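Local coordinates for PKS_KS domain-containing protein (Photorhabdus luminescens subsp. laumondii, PDB 6SMO) that probably acts as a beta-ketoacyl-[acyl-carrier-protein] synthase, condensing acyl units into longer chains, and here carries a polyketide-like chain bound covalently in its pocket, at residues S188-I200 and G368-V380; Q320-H332 and S415-G427. All blocks are in the same frame, centred on the assembly; numbering follows the deposited sequence.

Contact 1. Residues S188-I200 and G368-V380; sequences STGCAAGLDALGI and GHALAAANAIESV. With LKZ (3,5,7,9,11-pentakis(oxidanylidene)dodecanal), chain H.
The His369 ring meets Cys191 SG and the LKZ carbonyl O19 obliquely: SG lies 4.9 Å from the ring centroid. NE2 is the ring atom nearest O19, at 2.9 Å, and rings of Phe258 and His332 approach the same imidazole. The second flat group, the Asn375 amide, points at the turn before helix 193-206 and holds Cys191 O nearly in its own plane; the ND2 to Cys191 O bond is 2.6 Å long with an angle of 156° at the hydrogen, although the donor stands well above the carbonyl plane. Ser425 OG probably bonds to Asn375 OD1, consistent with ND2 being the atom that donates to Cys191 O. With its SG anti to the carbonyl carbon (chi1 -65°), Cys191 passes along Leu371, SG to CB 3.5 Å, and bonds covalently to LKZ C11. Leu371 CD2 flanks O19, while Cys191 N gives O23 a weak hydrogen bond. Past the turn the N-to-C directions of 193-200 and 372-380 differ by 61°, their axes approaching to 7.4 Å, where Gly194 CA lies 3.7 Å from Asn375 CB. Farther along, Ser379 OG meets Leu195 CD2 and Leu198 CD1, each at 3.5 Å and both on one side, and is satisfied by Asn375 O of its own helix. Asp196 OD2 accepts a hydrogen bond from Thr189 OG1 and forms a salt bridge to Lys153 of the neighbouring Ketoacyl_synth_N chain. A cysteine in the tight turn just ahead of a buried helix, acylated here, with two histidines nearby, is the hallmark of the thiolase-fold ketosynthase active site.

Contact 2. Residues Q320-H332 and S415-G427; sequences QISPSTVNYISAH and SYPIKTALKLSSG. With LKZ (3,5,7,9,11-pentakis(oxidanylidene)dodecanal), chain H.
Strands 326-330 and 420-427 form a parallel pair in the mixed sheet of the thiolase-like fold, zipped by alternating backbone bonds. Leu422 N reaches Tyr328 O at 3.0 Å, Ser330 N reaches Leu422 O at 2.8 Å, and Leu424 N bonds to Ser330 O. On one face Ile329 and Leu422 lie side by side, CG1 to CB 3.9 Å, and Val326 crosses Leu422 CD1 at about a right angle; helices 306-319 and 337-350 pack here. On the other face, toward helix 372-388, Ala421 CB sits at the edge of the Tyr328 ring, whose hydroxyl bonds to Asn361. At the surface end, Asn327 CG is tucked between its backbone N and carbonyl carbon (chi1 69°), turning the amide to the incoming chain: ND2 donates to Pro417 O (2.8 Å) and OD1 accepts from Lys419 N (3.1 Å). Tyr416 slides past this amide in the opposite direction. At the other end Ser426 CB stands over the centre of one His332 face, 4.2 Å from the centroid, in a CH-pi contact. Lys423 lays its CD against Ser330 OG and, bent at its second and fourth torsions, delivers NZ to Ser425 OG and a water. Two hydrogen bonds from the Asn327 side-chain amide thus pin the outer loop, while the buried Lys423 ammonium is satisfied by Ser425 OG and water, with a long, weak ion pair to Glu378, and the opposite face is apolar.

The centres of contact 1 and contact 2 lie about 16 Å apart, and their segments alternate along the chain: 188-200, 320-332, 368-380, then 415-427. Strand 420-427 runs beside both helices of contact 1, so the two contacts touch directly: Cys191 CB packs on Ser426 O, Leu195 CD1 on Ser425 OG, and Glu378 OE1 makes a long, weak ion pair with Lys423 NZ. In thiolase-like folds such buried helices form the central layer, and the sheet containing contact 2 flanks it. Both contacts reach LKZ, contact 1 through the covalent bond and contact 2 through Gly427, so the loops leading into both helices and the end of strand 420-427 converge on one pocket.

Contact 1. Residues S188-I200 and G368-V380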
loop_
_atom_site.group_PDB
_atom_site.type_symbol
_atom_site.label_atom_id
_atom_site.label_comp_id
_atom_site.label_asym_id
_atom_site.label_seq_id
_atom_site.Cartn_x
_atom_site.Cartn_y
_atom_site.Cartn_z
ATOM N N SER B 188 -2.607 0.426 -0.569
ATOM C CA SER B 188 -1.917 0.230 0.730
ATOM C C SER B 188 -0.410 0.457 0.605
ATOM O O SER B 188 0.333 -0.249 1.274
ATOM C CB SER B 188 -2.231 -1.111 1.307
ATOM O OG SER B 188 -1.935 -2.133 0.381
ATOM N N THR B 189 0.007 1.382 -0.255
ATOM C CA THR B 189 1.445 1.678 -0.482
ATOM C C THR B 189 2.090 2.392 0.711
ATOM O O THR B 189 2.683 3.442 0.491
ATOM C CB THR B 189 1.615 2.529 -1.741
ATOM O OG1 THR B 189 0.578 3.507 -1.710
ATOM C CG2 THR B 189 1.501 1.721 -3.011
ATOM N N GLY B 190 2.012 1.821 1.913
ATOM C CA GLY B 190 2.625 2.429 3.109
ATOM C C GLY B 190 2.138 3.837 3.407
ATOM O O GLY B 190 0.929 4.043 3.495
ATOM N N CYS B 191 3.096 4.752 3.577
ATOM C CA CYS B 191 2.897 6.156 3.917
ATOM C C CYS B 191 2.756 7.036 2.701
ATOM O O CYS B 191 2.733 8.246 2.845
ATOM C CB CYS B 191 4.094 6.565 4.758
ATOM S SG CYS B 191 3.937 5.582 6.261
ATOM N N ALA B 192 2.699 6.439 1.511
ATOM C CA ALA B 192 2.428 7.231 0.290
ATOM C C ALA B 192 1.013 6.939 -0.232
ATOM O O ALA B 192 0.578 7.633 -1.141
ATOM C CB ALA B 192 3.489 6.976 -0.747
ATOM N N ALA B 193 0.325 5.979 0.389
ATOM C CA ALA B 193 -1.032 5.479 0.060
ATOM C C ALA B 193 -2.039 6.633 -0.005
ATOM O O ALA B 193 -2.892 6.611 -0.913
ATOM C CB ALA B 193 -1.442 4.445 1.080
ATOM N N GLY B 194 -1.945 7.592 0.923
ATOM C CA GLY B 194 -2.834 8.768 0.998
ATOM C C GLY B 194 -2.886 9.533 -0.315
ATOM O O GLY B 194 -4.002 9.714 -0.840
ATOM N N LEU B 195 -1.726 9.959 -0.830
ATOM C CA LEU B 195 -1.605 10.726 -2.103
ATOM C C LEU B 195 -1.914 9.814 -3.295
ATOM O O LEU B 195 -2.431 10.331 -4.304
ATOM C CB LEU B 195 -0.195 11.313 -2.238
ATOM C CG LEU B 195 0.184 12.434 -1.271
ATOM C CD1 LEU B 195 1.383 13.200 -1.804
ATOM C CD2 LEU B 195 -0.974 13.392 -1.020
ATOM N N ASP B 196 -1.586 8.523 -3.196
ATOM C CA ASP B 196 -1.818 7.521 -4.272
ATOM C C ASP B 196 -3.328 7.320 -4.462
ATOM O O ASP B 196 -3.751 7.134 -5.621
ATOM C CB ASP B 196 -1.087 6.209 -3.975
ATOM C CG ASP B 196 0.427 6.315 -4.060
ATOM O OD1 ASP B 196 0.923 7.403 -4.414
ATOM O OD2 ASP B 196 1.100 5.306 -3.777
ATOM N N ALA B 197 -4.103 7.365 -3.372
ATOM C CA ALA B 197 -5.584 7.304 -3.376
ATOM C C ALA B 197 -6.148 8.556 -4.059
ATOM O O ALA B 197 -7.091 8.417 -4.862
ATOM C CB ALA B 197 -6.103 7.160 -1.967
ATOM N N LEU B 198 -5.590 9.730 -3.745
ATOM C CA LEU B 198 -5.934 11.026 -4.393
ATOM C C LEU B 198 -5.516 10.981 -5.869
ATOM O O LEU B 198 -6.260 11.523 -6.708
ATOM C CB LEU B 198 -5.232 12.170 -3.653
ATOM C CG LEU B 198 -5.739 12.454 -2.239
ATOM C CD1 LEU B 198 -4.753 13.319 -1.471
ATOM C CD2 LEU B 198 -7.108 13.115 -2.273
ATOM N N GLY B 199 -4.370 10.352 -6.159
ATOM C CA GLY B 199 -3.811 10.196 -7.516
ATOM C C GLY B 199 -4.722 9.390 -8.427
ATOM O O GLY B 199 -5.002 9.866 -9.546
ATOM N N ILE B 200 -5.167 8.211 -7.978
ATOM C CA ILE B 200 -6.049 7.295 -8.764
ATOM C C ILE B 200 -7.448 7.920 -8.870
ATOM O O ILE B 200 -8.093 7.727 -9.918
ATOM C CB ILE B 200 -6.077 5.873 -8.161
ATOM C CG1 ILE B 200 -6.539 4.836 -9.190
ATOM C CG2 ILE B 200 -6.916 5.814 -6.891
ATOM C CD1 ILE B 200 -6.141 3.418 -8.857
ATOM N N GLY B 368 1.954 14.813 14.584
ATOM C CA GLY B 368 2.745 13.567 14.573
ATOM C C GLY B 368 2.553 12.837 13.256
ATOM O O GLY B 368 2.013 13.459 12.319
ATOM N N HIS B 369 2.966 11.569 13.200
ATOM C CA HIS B 369 2.936 10.769 11.950
ATOM C C HIS B 369 1.838 9.702 11.994
ATOM O O HIS B 369 1.963 8.759 12.764
ATOM C CB HIS B 369 4.332 10.191 11.679
ATOM C CG HIS B 369 4.565 9.780 10.264
ATOM N ND1 HIS B 369 3.563 9.733 9.339
ATOM C CD2 HIS B 369 5.674 9.367 9.627
ATOM C CE1 HIS B 369 4.041 9.323 8.192
ATOM N NE2 HIS B 369 5.327 9.100 8.342
ATOM N N ALA B 370 0.842 9.841 11.122
ATOM C CA ALA B 370 -0.315 8.924 11.017
ATOM C C ALA B 370 -0.143 8.012 9.802
ATOM O O ALA B 370 -1.143 7.500 9.324
ATOM C CB ALA B 370 -1.596 9.711 10.954
ATOM N N LEU B 371 1.089 7.884 9.313
ATOM C CA LEU B 371 1.454 7.014 8.165
ATOM C C LEU B 371 0.683 7.455 6.924
ATOM O O LEU B 371 0.901 8.579 6.481
ATOM C CB LEU B 371 1.245 5.532 8.494
ATOM C CG LEU B 371 1.600 5.095 9.915
ATOM C CD1 LEU B 371 1.476 3.593 10.060
ATOM C CD2 LEU B 371 2.993 5.547 10.308
ATOM N N ALA B 372 -0.140 6.568 6.365
ATOM C CA ALA B 372 -0.953 6.867 5.167
ATOM C C ALA B 372 -1.910 8.022 5.467
ATOM O O ALA B 372 -2.034 8.915 4.626
ATOM C CB ALA B 372 -1.726 5.639 4.779
ATOM N N ALA B 373 -2.493 8.038 6.667
ATOM C CA ALA B 373 -3.457 9.083 7.074
ATOM C C ALA B 373 -2.825 10.483 7.068
ATOM O O ALA B 373 -3.554 11.432 6.794
ATOM C CB ALA B 373 -4.082 8.732 8.397
ATOM N N ALA B 374 -1.531 10.599 7.378
ATOM C CA ALA B 374 -0.806 11.888 7.425
ATOM C C ALA B 374 -0.867 12.592 6.069
ATOM O O ALA B 374 -1.007 13.804 6.070
ATOM C CB ALA B 374 0.623 11.650 7.828
ATOM N N ASN B 375 -0.763 11.857 4.964
ATOM C CA ASN B 375 -0.833 12.478 3.617
ATOM C C ASN B 375 -2.180 13.172 3.418
ATOM O O ASN B 375 -2.179 14.301 2.953
ATOM C CB ASN B 375 -0.694 11.441 2.507
ATOM C CG ASN B 375 0.582 10.648 2.609
ATOM O OD1 ASN B 375 1.590 11.159 3.076
ATOM N ND2 ASN B 375 0.548 9.409 2.163
ATOM N N ALA B 376 -3.267 12.493 3.781
ATOM C CA ALA B 376 -4.668 12.951 3.629
ATOM C C ALA B 376 -4.936 14.147 4.551
ATOM O O ALA B 376 -5.519 15.137 4.070
ATOM C CB ALA B 376 -5.617 11.813 3.914
ATOM N N ILE B 377 -4.525 14.056 5.822
ATOM C CA ILE B 377 -4.729 15.119 6.855
ATOM C C ILE B 377 -3.987 16.387 6.407
ATOM O O ILE B 377 -4.569 17.483 6.529
ATOM C CB ILE B 377 -4.282 14.641 8.254
ATOM C CG1 ILE B 377 -5.128 13.466 8.754
ATOM C CG2 ILE B 377 -4.297 15.791 9.252
ATOM C CD1 ILE B 377 -4.467 12.649 9.840
ATOM N N GLU B 378 -2.754 16.238 5.910
ATOM C CA GLU B 378 -1.921 17.351 5.374
ATOM C C GLU B 378 -2.540 17.884 4.076
ATOM O O GLU B 378 -2.415 19.097 3.827
ATOM C CB GLU B 378 -0.483 16.887 5.133
ATOM C CG GLU B 378 0.324 16.713 6.405
ATOM C CD GLU B 378 1.605 15.913 6.238
ATOM O OE1 GLU B 378 2.295 16.104 5.214
ATOM O OE2 GLU B 378 1.911 15.096 7.132
ATOM N N SER B 379 -3.164 17.010 3.278
ATOM C CA SER B 379 -3.889 17.361 2.026
ATOM C C SER B 379 -5.146 18.177 2.354
ATOM O O SER B 379 -5.466 19.095 1.574
ATOM C CB SER B 379 -4.225 16.135 1.209
ATOM O OG SER B 379 -3.095 15.692 0.472
ATOM N N VAL B 380 -5.833 17.851 3.456
ATOM C CA VAL B 380 -7.001 18.628 3.975
ATOM C C VAL B 380 -6.498 20.003 4.434
ATOM O O VAL B 380 -7.129 21.014 4.068
ATOM C CB VAL B 380 -7.736 17.883 5.109
ATOM C CG1 VAL B 380 -8.700 18.789 5.862
ATOM C CG2 VAL B 380 -8.467 16.652 4.592
HETATM C C4 LKZ H . 4.184 -2.199 11.113
HETATM C C5 LKZ H . 3.949 -2.337 9.630
HETATM C C6 LKZ H . 3.093 -1.263 8.952
HETATM C C7 LKZ H . 3.981 -0.428 8.055
HETATM C C8 LKZ H . 3.363 0.671 7.182
HETATM C C10 LKZ H . 6.346 4.903 6.460
HETATM C C22 LKZ H . 3.211 -3.119 11.824
HETATM C C11 LKZ H . 5.192 5.674 7.052
HETATM O O19 LKZ H . 5.266 6.234 8.130
HETATM C C3 LKZ H . 5.713 3.597 6.018
HETATM O O23 LKZ H . 5.844 3.205 4.871
HETATM C C2 LKZ H . 4.805 2.879 7.024
HETATM C C9 LKZ H . 4.524 1.449 6.558
HETATM O O20 LKZ H . 5.259 0.893 5.765
HETATM O O21 LKZ H . 5.180 -0.600 8.073
HETATM O O22 LKZ H . 4.411 -3.290 9.024
HETATM O O24 LKZ H . 3.521 -4.244 12.186
HETATM C C23 LKZ H . 1.825 -2.553 12.065
#

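Contact 2. Residues Q320-H332 and S415-G427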
loop_
_atom_site.group_PDB
_atom_site.type_symbol
_atom_site.label_atom_id
_atom_site.label_comp_id
_atom_site.label_asym_id
_atom_site.label_seq_id
_atom_site.Cartn_x
_atom_site.Cartn_y
_atom_site.Cartn_z
ATOM N N GLN B 320 0.993 20.238 -16.148
ATOM C CA GLN B 320 1.319 21.188 -17.247
ATOM C C GLN B 320 1.513 22.592 -16.657
ATOM O O GLN B 320 1.003 23.565 -17.251
ATOM C CB GLN B 320 0.234 21.170 -18.329
ATOM C CG GLN B 320 0.077 19.820 -19.014
ATOM C CD GLN B 320 -1.048 19.806 -20.019
ATOM O OE1 GLN B 320 -1.867 18.890 -20.047
ATOM N NE2 GLN B 320 -1.098 20.829 -20.858
ATOM N N ILE B 321 2.227 22.680 -15.530
ATOM C CA ILE B 321 2.521 23.944 -14.789
ATOM C C ILE B 321 4.043 24.084 -14.655
ATOM O O ILE B 321 4.712 23.063 -14.397
ATOM C CB ILE B 321 1.809 23.955 -13.420
ATOM C CG1 ILE B 321 0.285 23.994 -13.579
ATOM C CG2 ILE B 321 2.307 25.102 -12.551
ATOM C CD1 ILE B 321 -0.480 23.648 -12.322
ATOM N N SER B 322 4.557 25.306 -14.827
ATOM C CA SER B 322 6.000 25.653 -14.734
ATOM C C SER B 322 6.433 25.652 -13.270
ATOM O O SER B 322 5.672 26.079 -12.405
ATOM C CB SER B 322 6.276 26.985 -15.389
ATOM O OG SER B 322 7.665 27.278 -15.378
ATOM N N PRO B 323 7.659 25.177 -12.940
ATOM C CA PRO B 323 8.156 25.212 -11.561
ATOM C C PRO B 323 8.288 26.627 -10.972
ATOM O O PRO B 323 8.317 26.744 -9.760
ATOM C CB PRO B 323 9.551 24.568 -11.643
ATOM C CG PRO B 323 9.546 23.789 -12.940
ATOM C CD PRO B 323 8.622 24.556 -13.863
ATOM N N SER B 324 8.369 27.651 -11.830
ATOM C CA SER B 324 8.569 29.079 -11.460
ATOM C C SER B 324 7.370 29.619 -10.667
ATOM O O SER B 324 7.576 30.558 -9.872
ATOM C CB SER B 324 8.829 29.915 -12.689
ATOM O OG SER B 324 9.948 29.418 -13.408
ATOM N N THR B 325 6.172 29.060 -10.875
ATOM C CA THR B 325 4.903 29.493 -10.223
ATOM C C THR B 325 4.759 28.853 -8.836
ATOM O O THR B 325 3.878 29.310 -8.078
ATOM C CB THR B 325 3.686 29.165 -11.096
ATOM O OG1 THR B 325 3.784 27.799 -11.500
ATOM C CG2 THR B 325 3.577 30.057 -12.314
ATOM N N VAL B 326 5.576 27.844 -8.513
ATOM C CA VAL B 326 5.549 27.130 -7.199
ATOM C C VAL B 326 6.128 28.064 -6.128
ATOM O O VAL B 326 7.343 28.344 -6.193
ATOM C CB VAL B 326 6.318 25.794 -7.254
ATOM C CG1 VAL B 326 6.331 25.093 -5.903
ATOM C CG2 VAL B 326 5.770 24.864 -8.326
ATOM N N ASN B 327 5.293 28.519 -5.186
ATOM C CA ASN B 327 5.685 29.463 -4.103
ATOM C C ASN B 327 5.244 28.929 -2.730
ATOM O O ASN B 327 5.197 29.734 -1.783
ATOM C CB ASN B 327 5.140 30.872 -4.366
ATOM C CG ASN B 327 3.634 30.977 -4.233
ATOM O OD1 ASN B 327 2.913 29.997 -4.402
ATOM N ND2 ASN B 327 3.149 32.171 -3.933
ATOM N N TYR B 328 4.956 27.627 -2.615
ATOM C CA TYR B 328 4.649 26.949 -1.327
ATOM C C TYR B 328 4.738 25.426 -1.494
ATOM O O TYR B 328 4.299 24.907 -2.538
ATOM C CB TYR B 328 3.268 27.351 -0.802
ATOM C CG TYR B 328 2.818 26.535 0.383
ATOM C CD1 TYR B 328 3.457 26.645 1.608
ATOM C CD2 TYR B 328 1.782 25.621 0.274
ATOM C CE1 TYR B 328 3.067 25.886 2.699
ATOM C CE2 TYR B 328 1.380 24.855 1.356
ATOM C CZ TYR B 328 2.023 24.987 2.573
ATOM O OH TYR B 328 1.627 24.231 3.638
ATOM N N ILE B 329 5.288 24.743 -0.484
ATOM C CA ILE B 329 5.487 23.262 -0.453
ATOM C C ILE B 329 5.028 22.731 0.912
ATOM O O ILE B 329 5.581 23.178 1.934
ATOM C CB ILE B 329 6.960 22.898 -0.745
ATOM C CG1 ILE B 329 7.415 23.392 -2.122
ATOM C CG2 ILE B 329 7.195 21.403 -0.587
ATOM C CD1 ILE B 329 8.912 23.542 -2.262
ATOM N N SER B 330 4.050 21.819 0.920
ATOM C CA SER B 330 3.614 21.036 2.108
ATOM C C SER B 330 4.434 19.742 2.176
ATOM O O SER B 330 3.948 18.705 1.687
ATOM C CB SER B 330 2.134 20.749 2.066
ATOM O OG SER B 330 1.747 19.921 3.153
ATOM N N ALA B 331 5.637 19.804 2.754
ATOM C CA ALA B 331 6.612 18.688 2.783
ATOM C C ALA B 331 6.112 17.578 3.714
ATOM O O ALA B 331 5.288 17.870 4.606
ATOM C CB ALA B 331 7.972 19.184 3.205
ATOM N N HIS B 332 6.658 16.377 3.516
ATOM C CA HIS B 332 6.337 15.171 4.318
ATOM C C HIS B 332 6.760 15.415 5.765
ATOM O O HIS B 332 5.930 15.187 6.643
ATOM C CB HIS B 332 7.059 13.979 3.684
ATOM C CG HIS B 332 6.827 12.674 4.354
ATOM N ND1 HIS B 332 5.715 11.927 4.121
ATOM C CD2 HIS B 332 7.574 11.979 5.226
ATOM C CE1 HIS B 332 5.773 10.830 4.834
ATOM N NE2 HIS B 332 6.900 10.839 5.518
ATOM N N SER B 415 0.042 35.053 6.926
ATOM C CA SER B 415 -0.729 35.180 5.662
ATOM C C SER B 415 0.249 35.169 4.484
ATOM O O SER B 415 1.242 35.922 4.540
ATOM C CB SER B 415 -1.577 36.429 5.660
ATOM O OG SER B 415 -2.501 36.417 6.738
ATOM N N TYR B 416 -0.013 34.336 3.472
ATOM C CA TYR B 416 0.835 34.179 2.262
ATOM C C TYR B 416 -0.045 33.880 1.051
ATOM O O TYR B 416 -0.909 33.008 1.118
ATOM C CB TYR B 416 1.872 33.075 2.481
ATOM C CG TYR B 416 3.012 33.090 1.495
ATOM C CD1 TYR B 416 4.146 33.852 1.724
ATOM C CD2 TYR B 416 2.954 32.352 0.324
ATOM C CE1 TYR B 416 5.195 33.877 0.820
ATOM C CE2 TYR B 416 3.994 32.365 -0.590
ATOM C CZ TYR B 416 5.120 33.129 -0.342
ATOM O OH TYR B 416 6.148 33.146 -1.240
ATOM N N PRO B 417 0.142 34.586 -0.089
ATOM C CA PRO B 417 -0.658 34.338 -1.286
ATOM C C PRO B 417 -0.108 33.139 -2.074
ATOM O O PRO B 417 0.865 33.301 -2.790
ATOM C CB PRO B 417 -0.541 35.655 -2.067
ATOM C CG PRO B 417 0.805 36.233 -1.659
ATOM C CD PRO B 417 1.135 35.652 -0.297
ATOM N N ILE B 418 -0.740 31.972 -1.911
ATOM C CA ILE B 418 -0.333 30.687 -2.554
ATOM C C ILE B 418 -0.944 30.638 -3.959
ATOM O O ILE B 418 -2.183 30.737 -4.064
ATOM C CB ILE B 418 -0.763 29.473 -1.701
ATOM C CG1 ILE B 418 -0.259 29.576 -0.258
ATOM C CG2 ILE B 418 -0.319 28.170 -2.353
ATOM C CD1 ILE B 418 -1.024 28.716 0.723
ATOM N N LYS B 419 -0.101 30.499 -4.988
ATOM C CA LYS B 419 -0.517 30.293 -6.403
ATOM C C LYS B 419 -0.524 28.787 -6.691
ATOM O O LYS B 419 -1.625 28.200 -6.728
ATOM C CB LYS B 419 0.405 31.057 -7.363
ATOM C CG LYS B 419 -0.096 32.431 -7.788
ATOM C CD LYS B 419 -0.111 33.457 -6.675
ATOM C CE LYS B 419 -0.749 34.765 -7.092
ATOM N NZ LYS B 419 -0.715 35.765 -5.999
ATOM N N THR B 420 0.662 28.193 -6.868
ATOM C CA THR B 420 0.871 26.747 -7.146
ATOM C C THR B 420 1.539 26.101 -5.929
ATOM O O THR B 420 2.647 26.540 -5.568
ATOM C CB THR B 420 1.703 26.544 -8.419
ATOM O OG1 THR B 420 1.084 27.276 -9.476
ATOM C CG2 THR B 420 1.831 25.089 -8.816
ATOM N N ALA B 421 0.886 25.100 -5.331
ATOM C CA ALA B 421 1.344 24.389 -4.113
ATOM C C ALA B 421 1.829 22.983 -4.480
ATOM O O ALA B 421 1.186 22.334 -5.328
ATOM C CB ALA B 421 0.228 24.339 -3.099
ATOM N N LEU B 422 2.929 22.544 -3.859
ATOM C CA LEU B 422 3.463 21.157 -3.941
ATOM C C LEU B 422 3.155 20.429 -2.627
ATOM O O LEU B 422 3.074 21.102 -1.582
ATOM C CB LEU B 422 4.972 21.202 -4.202
ATOM C CG LEU B 422 5.412 20.938 -5.641
ATOM C CD1 LEU B 422 4.674 21.836 -6.624
ATOM C CD2 LEU B 422 6.914 21.124 -5.779
ATOM N N LYS B 423 2.995 19.105 -2.694
ATOM C CA LYS B 423 2.695 18.225 -1.534
ATOM C C LYS B 423 3.523 16.945 -1.665
ATOM O O LYS B 423 3.151 16.085 -2.485
ATOM C CB LYS B 423 1.192 17.931 -1.477
ATOM C CG LYS B 423 0.760 16.870 -0.473
ATOM C CD LYS B 423 0.924 17.293 0.971
ATOM C CE LYS B 423 0.975 16.121 1.927
ATOM N NZ LYS B 423 2.311 15.481 1.945
ATOM N N LEU B 424 4.602 16.839 -0.884
ATOM C CA LEU B 424 5.581 15.721 -0.935
ATOM C C LEU B 424 5.190 14.665 0.105
ATOM O O LEU B 424 4.896 15.051 1.254
ATOM C CB LEU B 424 6.986 16.271 -0.665
ATOM C CG LEU B 424 7.670 16.988 -1.831
ATOM C CD1 LEU B 424 6.732 17.957 -2.535
ATOM C CD2 LEU B 424 8.916 17.719 -1.353
ATOM N N SER B 425 5.178 13.388 -0.293
ATOM C CA SER B 425 4.934 12.217 0.591
ATOM C C SER B 425 5.980 11.131 0.320
ATOM O O SER B 425 6.419 11.002 -0.839
ATOM C CB SER B 425 3.534 11.684 0.429
ATOM O OG SER B 425 2.586 12.577 0.995
ATOM N N SER B 426 6.353 10.386 1.364
ATOM C CA SER B 426 7.358 9.292 1.338
ATOM C C SER B 426 6.906 8.165 2.271
ATOM O O SER B 426 6.293 8.471 3.312
ATOM C CB SER B 426 8.725 9.800 1.717
ATOM O OG SER B 426 9.229 10.687 0.729
ATOM N N GLY B 427 7.208 6.927 1.899
ATOM C CA GLY B 427 6.878 5.749 2.714
ATOM C C GLY B 427 7.897 4.649 2.497
ATOM O O GLY B 427 8.876 4.887 1.784
HETATM C C4 LKZ H . 4.184 -2.199 11.113
HETATM C C5 LKZ H . 3.949 -2.337 9.630
HETATM C C6 LKZ H . 3.093 -1.263 8.952
HETATM C C7 LKZ H . 3.981 -0.428 8.055
HETATM C C8 LKZ H . 3.363 0.671 7.182
HETATM C C10 LKZ H . 6.346 4.903 6.460
HETATM C C22 LKZ H . 3.211 -3.119 11.824
HETATM C C11 LKZ H . 5.192 5.674 7.052
HETATM O O19 LKZ H . 5.266 6.234 8.130
HETATM C C3 LKZ H . 5.713 3.597 6.018
HETATM O O23 LKZ H . 5.844 3.205 4.871
HETATM C C2 LKZ H . 4.805 2.879 7.024
HETATM C C9 LKZ H . 4.524 1.449 6.558
HETATM O O20 LKZ H . 5.259 0.893 5.765
HETATM O O21 LKZ H . 5.180 -0.600 8.073
HETATM O O22 LKZ H . 4.411 -3.290 9.024
HETATM O O24 LKZ H . 3.521 -4.244 12.186
HETATM C C23 LKZ H . 1.825 -2.553 12.065
HETATM O O HOH W 1 2.731 13.335 4.301
#